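Local coordinates for protein beta-galactosidase (Trichoderma reesei, PDB 3OG2) that probably hydrolyses terminal non-reducing beta-D-galactose residues in beta-D-galactosides, as a glycoside hydrolase of family 35, at residues G936-T939 and E940-P944; D666-P669 and E670-S673; A155-A158 and S159-K163; G183-E186 and G187-F190. All blocks are in the same frame, centred on the assembly; numbering follows the deposited sequence. Where two conformers were deposited one is given.

Contact 1. Residues G936-T939 and E940-P944. With NAG (2-acetamido-2-deoxy-beta-D-glucopyranose), chain C.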
loop_
_atom_site.group_PDB
_atom_site.type_symbol
_atom_site.label_atom_id
_atom_site.label_comp_id
_atom_site.label_asym_id
_atom_site.label_seq_id
_atom_site.Cartn_x
_atom_site.Cartn_y
_atom_site.Cartn_z
ATOM N N GLY A 936 10.205 -12.792 14.151
ATOM C CA GLY A 936 10.110 -11.352 13.972
ATOM C C GLY A 936 9.815 -10.956 12.542
ATOM O O GLY A 936 9.525 -11.805 11.680
ATOM N N PRO A 937 9.905 -9.667 12.197
ATOM C CA PRO A 937 10.410 -8.602 13.082
ATOM C C PRO A 937 9.325 -7.804 13.772
ATOM O O PRO A 937 9.630 -6.871 14.544
ATOM C CB PRO A 937 11.095 -7.669 12.057
ATOM C CG PRO A 937 10.137 -7.728 10.899
ATOM C CD PRO A 937 9.644 -9.156 10.819
ATOM N N GLN A 938 8.044 -8.101 13.480
ATOM C CA GLN A 938 7.009 -7.171 14.001
ATOM C C GLN A 938 6.712 -7.299 15.492
ATOM O O GLN A 938 6.402 -8.405 15.948
ATOM C CB GLN A 938 5.722 -7.389 13.180
ATOM C CG GLN A 938 4.665 -6.312 13.512
ATOM C CD GLN A 938 3.525 -6.307 12.530
ATOM O OE1 GLN A 938 3.361 -7.222 11.682
ATOM N NE2 GLN A 938 2.699 -5.267 12.617
ATOM N N THR A 939 6.770 -6.177 16.190
ATOM C CA THR A 939 6.388 -6.146 17.605
ATOM C C THR A 939 5.227 -5.190 17.838
ATOM O O THR A 939 4.540 -5.283 18.847
ATOM C CB THR A 939 7.556 -5.684 18.503
ATOM O OG1 THR A 939 8.112 -4.452 17.971
ATOM C CG2 THR A 939 8.677 -6.728 18.570
ATOM N N GLU A 940 4.979 -4.253 16.903
ATOM C CA GLU A 940 3.939 -3.222 17.068
ATOM C C GLU A 940 2.885 -3.445 16.005
ATOM O O GLU A 940 3.207 -3.457 14.782
ATOM C CB GLU A 940 4.593 -1.850 16.969
ATOM C CG GLU A 940 3.542 -0.725 16.954
ATOM C CD GLU A 940 4.109 0.624 17.275
ATOM O OE1 GLU A 940 5.322 0.785 17.512
ATOM O OE2 GLU A 940 3.305 1.588 17.308
ATOM N N PHE A 941 1.633 -3.616 16.421
ATOM C CA PHE A 941 0.494 -4.018 15.588
ATOM C C PHE A 941 -0.553 -2.926 15.573
ATOM O O PHE A 941 -1.351 -2.860 16.520
ATOM C CB PHE A 941 -0.125 -5.351 16.119
ATOM C CG PHE A 941 0.889 -6.474 15.929
ATOM C CD1 PHE A 941 1.867 -6.754 16.852
ATOM C CD2 PHE A 941 0.837 -7.257 14.747
ATOM C CE1 PHE A 941 2.788 -7.811 16.662
ATOM C CE2 PHE A 941 1.726 -8.328 14.567
ATOM C CZ PHE A 941 2.700 -8.589 15.500
ATOM N N PRO A 942 -0.548 -2.047 14.579
ATOM C CA PRO A 942 -1.566 -0.967 14.546
ATOM C C PRO A 942 -2.912 -1.576 14.209
ATOM O O PRO A 942 -3.008 -2.575 13.443
ATOM C CB PRO A 942 -1.122 -0.087 13.377
ATOM C CG PRO A 942 -0.310 -0.991 12.515
ATOM C CD PRO A 942 0.380 -1.955 13.445
ATOM N N VAL A 943 -3.971 -1.009 14.752
ATOM C CA VAL A 943 -5.352 -1.428 14.490
ATOM C C VAL A 943 -6.140 -0.172 14.245
ATOM O O VAL A 943 -6.086 0.685 15.114
ATOM C CB VAL A 943 -5.934 -2.279 15.626
ATOM C CG1 VAL A 943 -7.344 -2.703 15.246
ATOM C CG2 VAL A 943 -5.007 -3.480 15.880
ATOM N N PRO A 944 -6.832 -0.019 13.124
ATOM C CA PRO A 944 -7.479 1.272 12.869
ATOM C C PRO A 944 -8.728 1.533 13.697
ATOM O O PRO A 944 -9.492 0.646 14.014
ATOM C CB PRO A 944 -7.918 1.153 11.407
ATOM C CG PRO A 944 -8.067 -0.319 11.185
ATOM C CD PRO A 944 -7.042 -1.006 12.052
HETATM C C1 NAG C . 12.978 -11.277 19.371
HETATM C C2 NAG C . 12.777 -11.137 17.852
HETATM C C3 NAG C . 13.493 -12.311 17.170
HETATM C C4 NAG C . 14.979 -12.347 17.557
HETATM C C5 NAG C . 15.115 -12.286 19.098
HETATM C C6 NAG C . 16.571 -12.151 19.534
HETATM C C7 NAG C . 10.625 -10.207 17.160
HETATM C C8 NAG C . 9.115 -10.383 17.245
HETATM N N2 NAG C . 11.335 -11.239 17.583
HETATM O O3 NAG C . 13.324 -12.196 15.767
HETATM O O4 NAG C . 15.507 -13.601 17.156
HETATM O O5 NAG C . 14.371 -11.207 19.625
HETATM O O6 NAG C . 16.601 -12.371 20.960
HETATM O O7 NAG C . 11.129 -9.164 16.784
#
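Where the loop after strand 926-932 turns into strand 940-943 of an all-beta domain, Gln938 folds forward over the ring of Phe941, three residues on, a worked example of how one amide can stack and hydrogen-bond at once. The flat end of Gln938 lies almost parallel to the aromatic ring, the two planes 13° apart, with CD of Gln938 3.4 Å from CE2 of Phe941. Behind the amide, CG of Gln938 sits over the same ring in a CH-pi contact, 3.8 Å from the ring centroid and displaced toward the rim. CG stands anti to the backbone nitrogen (chi1 -171°) and the chain runs on extended, which carries the amide along the ring toward the carbonyl of Glu940. There NE2 of Gln938 donates to O of Glu940 at 2.9 Å in a nearly straight bond. The acceptor lies in the amide plane, whereas the donor is tilted from the carbonyl plane. OE1 of Gln938 accepts from the backbone of Ser341, and the two bonds together fix the amide's rotation over the ring. A cis peptide bond precedes Pro937, and at Gly936 the N-acetylglucosamine comes close: CA of Gly936 is 3.4 Å from C7 of the sugar, where a side chain would clash with its O3. Strand 940-943 pairs antiparallel with strand 900-908, on which OG of Ser905 is hydrogen-bonded to OE2 of Glu940, while the Phe941 ring also touches Tyr931 of strand 926-932 and Leu921 of strand 917-923.

Contact 2. Residues D666-P669 and E670-S673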
loop_
_atom_site.group_PDB
_atom_site.type_symbol
_atom_site.label_atom_id
_atom_site.label_comp_id
_atom_site.label_asym_id
_atom_site.label_seq_id
_atom_site.Cartn_x
_atom_site.Cartn_y
_atom_site.Cartn_z
ATOM N N ASP A 666 -8.277 -22.960 27.536
ATOM C CA ASP A 666 -7.351 -23.882 26.842
ATOM C C ASP A 666 -7.757 -24.005 25.399
ATOM O O ASP A 666 -8.916 -24.320 25.116
ATOM C CB ASP A 666 -7.444 -25.220 27.550
ATOM C CG ASP A 666 -6.429 -26.235 27.032
ATOM O OD1 ASP A 666 -5.659 -26.022 26.080
ATOM O OD2 ASP A 666 -6.395 -27.316 27.668
ATOM N N SER A 667 -6.810 -23.738 24.508
ATOM C CA SER A 667 -7.141 -23.887 23.105
ATOM C C SER A 667 -6.427 -25.076 22.472
ATOM O O SER A 667 -6.301 -25.147 21.253
ATOM C CB SER A 667 -6.826 -22.607 22.336
ATOM O OG SER A 667 -7.316 -22.697 20.970
ATOM N N LEU A 668 -6.020 -26.042 23.295
ATOM C CA LEU A 668 -5.634 -27.352 22.770
ATOM C C LEU A 668 -6.304 -28.457 23.583
ATOM O O LEU A 668 -5.669 -29.382 24.134
ATOM C CB LEU A 668 -4.113 -27.437 22.749
ATOM C CG LEU A 668 -3.542 -28.536 21.849
ATOM C CD1 LEU A 668 -3.843 -28.315 20.363
ATOM C CD2 LEU A 668 -2.016 -28.644 22.113
ATOM N N PRO A 669 -7.639 -28.450 23.671
ATOM C CA PRO A 669 -8.333 -29.520 24.396
ATOM C C PRO A 669 -8.180 -30.878 23.703
ATOM O O PRO A 669 -8.424 -31.907 24.309
ATOM C CB PRO A 669 -9.790 -29.094 24.319
ATOM C CG PRO A 669 -9.900 -28.271 23.060
ATOM C CD PRO A 669 -8.613 -27.478 23.080
ATOM N N GLU A 670 -7.736 -30.850 22.436
ATOM C CA GLU A 670 -7.581 -32.061 21.640
ATOM C C GLU A 670 -6.678 -33.065 22.333
ATOM O O GLU A 670 -6.822 -34.276 22.112
ATOM C CB GLU A 670 -6.889 -31.723 20.305
ATOM C CG GLU A 670 -7.785 -30.924 19.370
ATOM C CD GLU A 670 -7.817 -29.438 19.545
ATOM O OE1 GLU A 670 -7.316 -28.905 20.560
ATOM O OE2 GLU A 670 -8.347 -28.714 18.651
ATOM N N ILE A 671 -5.692 -32.609 23.122
ATOM C CA ILE A 671 -4.707 -33.541 23.628
ATOM C C ILE A 671 -5.144 -34.145 24.955
ATOM O O ILE A 671 -4.430 -35.013 25.490
ATOM C CB ILE A 671 -3.304 -32.882 23.799
ATOM C CG1 ILE A 671 -3.323 -31.713 24.771
ATOM C CG2 ILE A 671 -2.719 -32.508 22.447
ATOM C CD1 ILE A 671 -1.944 -31.230 25.186
ATOM N N ARG A 672 -6.280 -33.752 25.481
ATOM C CA ARG A 672 -6.769 -34.330 26.724
ATOM C C ARG A 672 -7.439 -35.679 26.465
ATOM O O ARG A 672 -8.005 -35.931 25.418
ATOM C CB ARG A 672 -7.775 -33.374 27.361
ATOM C CG ARG A 672 -7.292 -31.953 27.578
ATOM C CD ARG A 672 -8.525 -31.128 27.962
ATOM N NE ARG A 672 -8.236 -30.050 28.887
ATOM C CZ ARG A 672 -8.538 -28.778 28.654
ATOM N NH1 ARG A 672 -9.108 -28.343 27.535
ATOM N NH2 ARG A 672 -8.228 -27.861 29.567
ATOM N N SER A 673 -7.347 -36.612 27.421
ATOM C CA SER A 673 -7.818 -37.973 27.145
ATOM C C SER A 673 -9.329 -38.021 26.903
ATOM O O SER A 673 -9.871 -38.933 26.300
ATOM C CB SER A 673 -7.471 -38.942 28.274
ATOM O OG SER A 673 -6.101 -39.212 28.475
HETATM O O HOH W 1 -10.975 -25.711 26.343
HETATM O O HOH W 2 -6.857 -26.277 18.725
#
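Asp666 and Arg672 reach for each other from opposite directions across a tight turn, and their flat groups meet far from coplanar, with 66° between the carboxylate and guanidinium planes. OD2 of Asp666 lies over one face of the guanidinium in a salt bridge to NH2 of Arg672, modelled at 2.7 Å, although the position of this oxygen is less certain. The arginine, bent at chi3, also brings its guanidinium edge to the proline, NH1 of Arg672 lying 3.4 Å from CB of Pro669. The other carboxylate oxygen, OD1 of Asp666, accepts from N of Leu668 at 2.8 Å, closing an Asx turn with the donor above the carboxylate plane. With an alanine here in place of Asp666, the N-H of Leu668 is likely to lose its turn-closing acceptor, and the guanidinium a nearby counter-charge. Leu668 and Ile671 meet roughly perpendicular to each other, with CD2 of Leu668 3.9 Å from CG2 of Ile671. Glu670 runs beside Pro669, bending at chi2 so that its OE1 comes 3.2 Å from CD of Pro669. A 3-10 turn underlies these contacts, with N of Arg672 bonded to O of Pro669 at 3.1 Å. Leading out of the end of strand 663-666, the turn rests on Trp743 of strand 740-744 through Leu668 and Ile671 and on helix 846-850, where Phe846 touches Pro669 and Arg849 forms a salt bridge with Glu670.

Contact 3. Residues A155-A158 and S159-K163; sequences AHIA and SIIAK
Ser159 turns its hydroxyl back toward the carbonyl oxygens of Ala155 and His156, and the polar contacts of this part of the helix begin there. In the conformer described, one of two, its OG stands between the backbone nitrogen and the carbonyl carbon (chi1 69°), a rotation that brings the hydroxyl 3.0 Å from O of Ala155 and 2.9 Å from O of His156; with two acceptors so near, its single proton cannot be assigned to either. The main-chain N of Ser159 donates to O of Ala155, at 3.3 Å. The bonds that follow are regular i to i+4 links: N of Ile160 to O of His156 at 3.0 Å, N of Ile161 to O of Ile157 at 2.9 Å, and N of Ala162 to O of Ala158 at 2.8 Å.

These residues form the C-terminal part of helix 144-163, which packs against parallel strands of the TIM barrel characteristic of family 35. Ile157 and Ile161 both touch Pro115 of strand 110-116, and Ala158 and Ile161 meet Tyr175 of strand 172-177.

Apolar contacts along the helix are looser. CD1 of Ile157 lies 4.3 Å from CD1 of Ile160. Ile160 leads outward to Phe101 of helix 98-107 and to Phe89. The aromatic contact is made by His156, whose imidazole stacks on Phe89 while its ND1 is hydrogen-bonded to the backbone O of Asn152.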
loop_
_atom_site.group_PDB
_atom_site.type_symbol
_atom_site.label_atom_id
_atom_site.label_comp_id
_atom_site.label_asym_id
_atom_site.label_seq_id
_atom_site.Cartn_x
_atom_site.Cartn_y
_atom_site.Cartn_z
ATOM N N ALA A 155 -16.872 -12.286 -14.015
ATOM C CA ALA A 155 -18.169 -11.777 -14.409
ATOM C C ALA A 155 -18.729 -10.849 -13.353
ATOM O O ALA A 155 -19.289 -9.788 -13.678
ATOM C CB ALA A 155 -19.113 -12.948 -14.681
ATOM N N HIS A 156 -18.594 -11.236 -12.084
ATOM C CA HIS A 156 -19.133 -10.422 -11.011
ATOM C C HIS A 156 -18.307 -9.165 -10.788
ATOM O O HIS A 156 -18.843 -8.045 -10.718
ATOM C CB HIS A 156 -19.172 -11.224 -9.674
ATOM C CG HIS A 156 -20.356 -12.123 -9.647
ATOM N ND1 HIS A 156 -20.406 -13.396 -10.210
ATOM C CD2 HIS A 156 -21.567 -11.903 -9.061
ATOM C CE1 HIS A 156 -21.632 -13.907 -9.989
ATOM N NE2 HIS A 156 -22.345 -13.016 -9.299
ATOM N N ILE A 157 -16.968 -9.309 -10.633
ATOM C CA ILE A 157 -16.186 -8.118 -10.261
ATOM C C ILE A 157 -16.088 -7.148 -11.427
ATOM O O ILE A 157 -16.110 -5.921 -11.223
ATOM C CB ILE A 157 -14.800 -8.520 -9.705
ATOM C CG1 ILE A 157 -14.200 -7.373 -8.876
ATOM C CG2 ILE A 157 -13.813 -8.957 -10.802
ATOM C CD1 ILE A 157 -14.925 -7.092 -7.577
ATOM N N ALA A 158 -15.984 -7.632 -12.670
ATOM C CA ALA A 158 -15.867 -6.704 -13.786
ATOM C C ALA A 158 -17.191 -6.046 -14.014
ATOM O O ALA A 158 -17.192 -4.896 -14.478
ATOM C CB ALA A 158 -15.309 -7.401 -15.020
ATOM N N SER A 159 -18.322 -6.665 -13.669
ATOM C CA SER A 159 -19.578 -5.901 -13.816
ATOM C C SER A 159 -19.718 -4.852 -12.719
ATOM O O SER A 159 -20.228 -3.770 -13.008
ATOM C CB SER A 159 -20.749 -6.856 -13.841
ATOM O OG SER A 159 -20.974 -7.488 -12.612
ATOM N N ILE A 160 -19.222 -5.123 -11.496
ATOM C CA ILE A 160 -19.182 -4.096 -10.453
ATOM C C ILE A 160 -18.315 -2.938 -10.900
ATOM O O ILE A 160 -18.693 -1.769 -10.791
ATOM C CB ILE A 160 -18.641 -4.725 -9.154
ATOM C CG1 ILE A 160 -19.726 -5.595 -8.479
ATOM C CG2 ILE A 160 -18.117 -3.690 -8.174
ATOM C CD1 ILE A 160 -19.212 -6.554 -7.439
ATOM N N ILE A 161 -17.138 -3.233 -11.441
ATOM C CA ILE A 161 -16.247 -2.160 -11.918
ATOM C C ILE A 161 -16.891 -1.435 -13.081
ATOM O O ILE A 161 -16.786 -0.213 -13.238
ATOM C CB ILE A 161 -14.904 -2.797 -12.248
ATOM C CG1 ILE A 161 -14.211 -3.337 -10.968
ATOM C CG2 ILE A 161 -13.968 -1.865 -13.000
ATOM C CD1 ILE A 161 -12.843 -3.937 -11.299
ATOM N N ALA A 162 -17.592 -2.191 -13.968
ATOM C CA ALA A 162 -18.185 -1.583 -15.144
ATOM C C ALA A 162 -19.179 -0.487 -14.740
ATOM O O ALA A 162 -19.246 0.585 -15.353
ATOM C CB ALA A 162 -18.912 -2.614 -16.029
ATOM N N LYS A 163 -19.961 -0.746 -13.686
ATOM C CA LYS A 163 -20.961 0.244 -13.251
ATOM C C LYS A 163 -20.287 1.517 -12.745
ATOM O O LYS A 163 -20.905 2.582 -12.833
ATOM C CB LYS A 163 -21.820 -0.435 -12.168
ATOM C CG LYS A 163 -22.613 -1.613 -12.688
ATOM C CD LYS A 163 -23.509 -2.296 -11.686
ATOM C CE LYS A 163 -24.390 -3.327 -12.330
ATOM N NZ LYS A 163 -23.716 -4.552 -12.840
#

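Contact 4. Residues G183-E186 and G187-F190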
loop_
_atom_site.group_PDB
_atom_site.type_symbol
_atom_site.label_atom_id
_atom_site.label_comp_id
_atom_site.label_asym_id
_atom_site.label_seq_id
_atom_site.Cartn_x
_atom_site.Cartn_y
_atom_site.Cartn_z
ATOM N N GLY A 183 6.487 -13.720 -18.259
ATOM C CA GLY A 183 7.300 -14.848 -18.666
ATOM C C GLY A 183 6.705 -16.126 -18.108
ATOM O O GLY A 183 5.687 -16.148 -17.408
ATOM N N ALA A 184 7.336 -17.230 -18.470
ATOM C CA ALA A 184 6.770 -18.522 -18.036
ATOM C C ALA A 184 7.880 -19.533 -17.818
ATOM O O ALA A 184 9.041 -19.319 -18.159
ATOM C CB ALA A 184 5.830 -19.029 -19.115
ATOM N N ALA A 185 7.508 -20.651 -17.215
ATOM C CA ALA A 185 8.441 -21.739 -16.967
ATOM C C ALA A 185 8.896 -22.371 -18.280
ATOM O O ALA A 185 8.277 -22.208 -19.339
ATOM C CB ALA A 185 7.758 -22.748 -16.083
ATOM N N GLU A 186 10.004 -23.093 -18.193
ATOM C CA GLU A 186 10.606 -23.685 -19.402
ATOM C C GLU A 186 9.590 -24.573 -20.091
ATOM O O GLU A 186 8.901 -25.335 -19.392
ATOM C CB GLU A 186 11.872 -24.441 -18.972
ATOM C CG GLU A 186 12.678 -24.946 -20.161
ATOM C CD GLU A 186 13.836 -24.051 -20.555
ATOM O OE1 GLU A 186 13.596 -23.006 -21.213
ATOM O OE2 GLU A 186 14.996 -24.391 -20.217
ATOM N N GLY A 187 9.411 -24.523 -21.403
ATOM C CA GLY A 187 8.503 -25.482 -22.062
ATOM C C GLY A 187 7.065 -24.969 -22.126
ATOM O O GLY A 187 6.225 -25.548 -22.811
ATOM N N VAL A 188 6.710 -23.890 -21.427
ATOM C CA VAL A 188 5.351 -23.426 -21.402
ATOM C C VAL A 188 5.150 -22.334 -22.434
ATOM O O VAL A 188 5.944 -21.402 -22.479
ATOM C CB VAL A 188 5.018 -22.888 -19.979
ATOM C CG1 VAL A 188 3.657 -22.225 -20.048
ATOM C CG2 VAL A 188 5.051 -24.042 -18.992
ATOM N N LEU A 189 4.108 -22.454 -23.245
ATOM C CA LEU A 189 3.789 -21.445 -24.256
ATOM C C LEU A 189 3.737 -20.037 -23.665
ATOM O O LEU A 189 2.944 -19.780 -22.756
ATOM C CB LEU A 189 2.401 -21.696 -24.855
ATOM C CG LEU A 189 1.935 -20.725 -25.942
ATOM C CD1 LEU A 189 2.912 -20.647 -27.129
ATOM C CD2 LEU A 189 0.530 -21.075 -26.470
ATOM N N PHE A 190 4.596 -19.173 -24.205
ATOM C CA PHE A 190 4.572 -17.791 -23.727
ATOM C C PHE A 190 5.048 -16.844 -24.799
ATOM O O PHE A 190 6.143 -17.108 -25.346
ATOM C CB PHE A 190 5.467 -17.629 -22.475
ATOM C CG PHE A 190 5.403 -16.180 -21.954
ATOM C CD1 PHE A 190 6.291 -15.172 -22.341
ATOM C CD2 PHE A 190 4.361 -15.851 -21.079
ATOM C CE1 PHE A 190 6.114 -13.861 -21.912
ATOM C CE2 PHE A 190 4.167 -14.571 -20.635
ATOM C CZ PHE A 190 5.021 -13.629 -21.128
HETATM O O HOH W 3 8.321 -20.580 -21.582
#
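The carbonyl oxygen of Ala185 is gripped by two donors: N of Val188 bonds to it at 3.1 Å from above the carbonyl plane, and a water donates to it at 2.8 Å. The same water donates to O of Val188 at 2.7 Å, bridging the carbonyl oxygens of the first and last residues of the turn. The direct bond closes a type II beta turn from Ala185 to Val188, so the segments 183-186 and 187-190 run nearly antiparallel. Gly187 fits the third position of such a turn, since at its positive phi of 89° a CB would be jammed against O of Glu186. Between the arms, CB of Ala184 packs 3.7 Å from CB of Phe190 and also touches CG1 of Val188.

Farther from the bend, Phe190 covers Gly183 with the face of its ring. CG of Phe190 is anti to the backbone nitrogen (chi1 -178°), turning the ring toward the opposite arm, where CA of Gly183 sits 3.5 Å from the centroid and only 11° off the ring normal, a CH-pi contact nearly over the centre. The backbone N of Ala184 lies over the same face, nearer the rim. Tyr181 also meets the Phe190 ring, at an inclined angle. A serine in place of Phe190 would probably lose the lid over Gly183 and leave that arm freer to move. This surface loop is thus held by two unlike means: polar main-chain and water bonds fix the bend, whereas an aromatic face against glycine joins the arms beyond it.

All four contacts are short-range, yet they sample distant parts of one chain. Contacts 3 and 4 belong to the family 35 catalytic region, with centres 30 Å apart, and both lie near residues that bind beta-D-galactose in another structure of this protein, the sugar being absent here. In contact 3 the side chain of Ile157 is about 9 Å from that of Ile119, and that of Ile161 about 9 Å from that of Tyr76; contact 4 follows Glu180 closely in sequence, with Gly183 about 9 Å from its side chain. Contacts 1 and 2 lie away from this site, their centres 29 Å apart. Contact 1 borders a glycan attached to the protein, and its centre is 34 Å from that of contact 3, on the opposite side of the chain's centre.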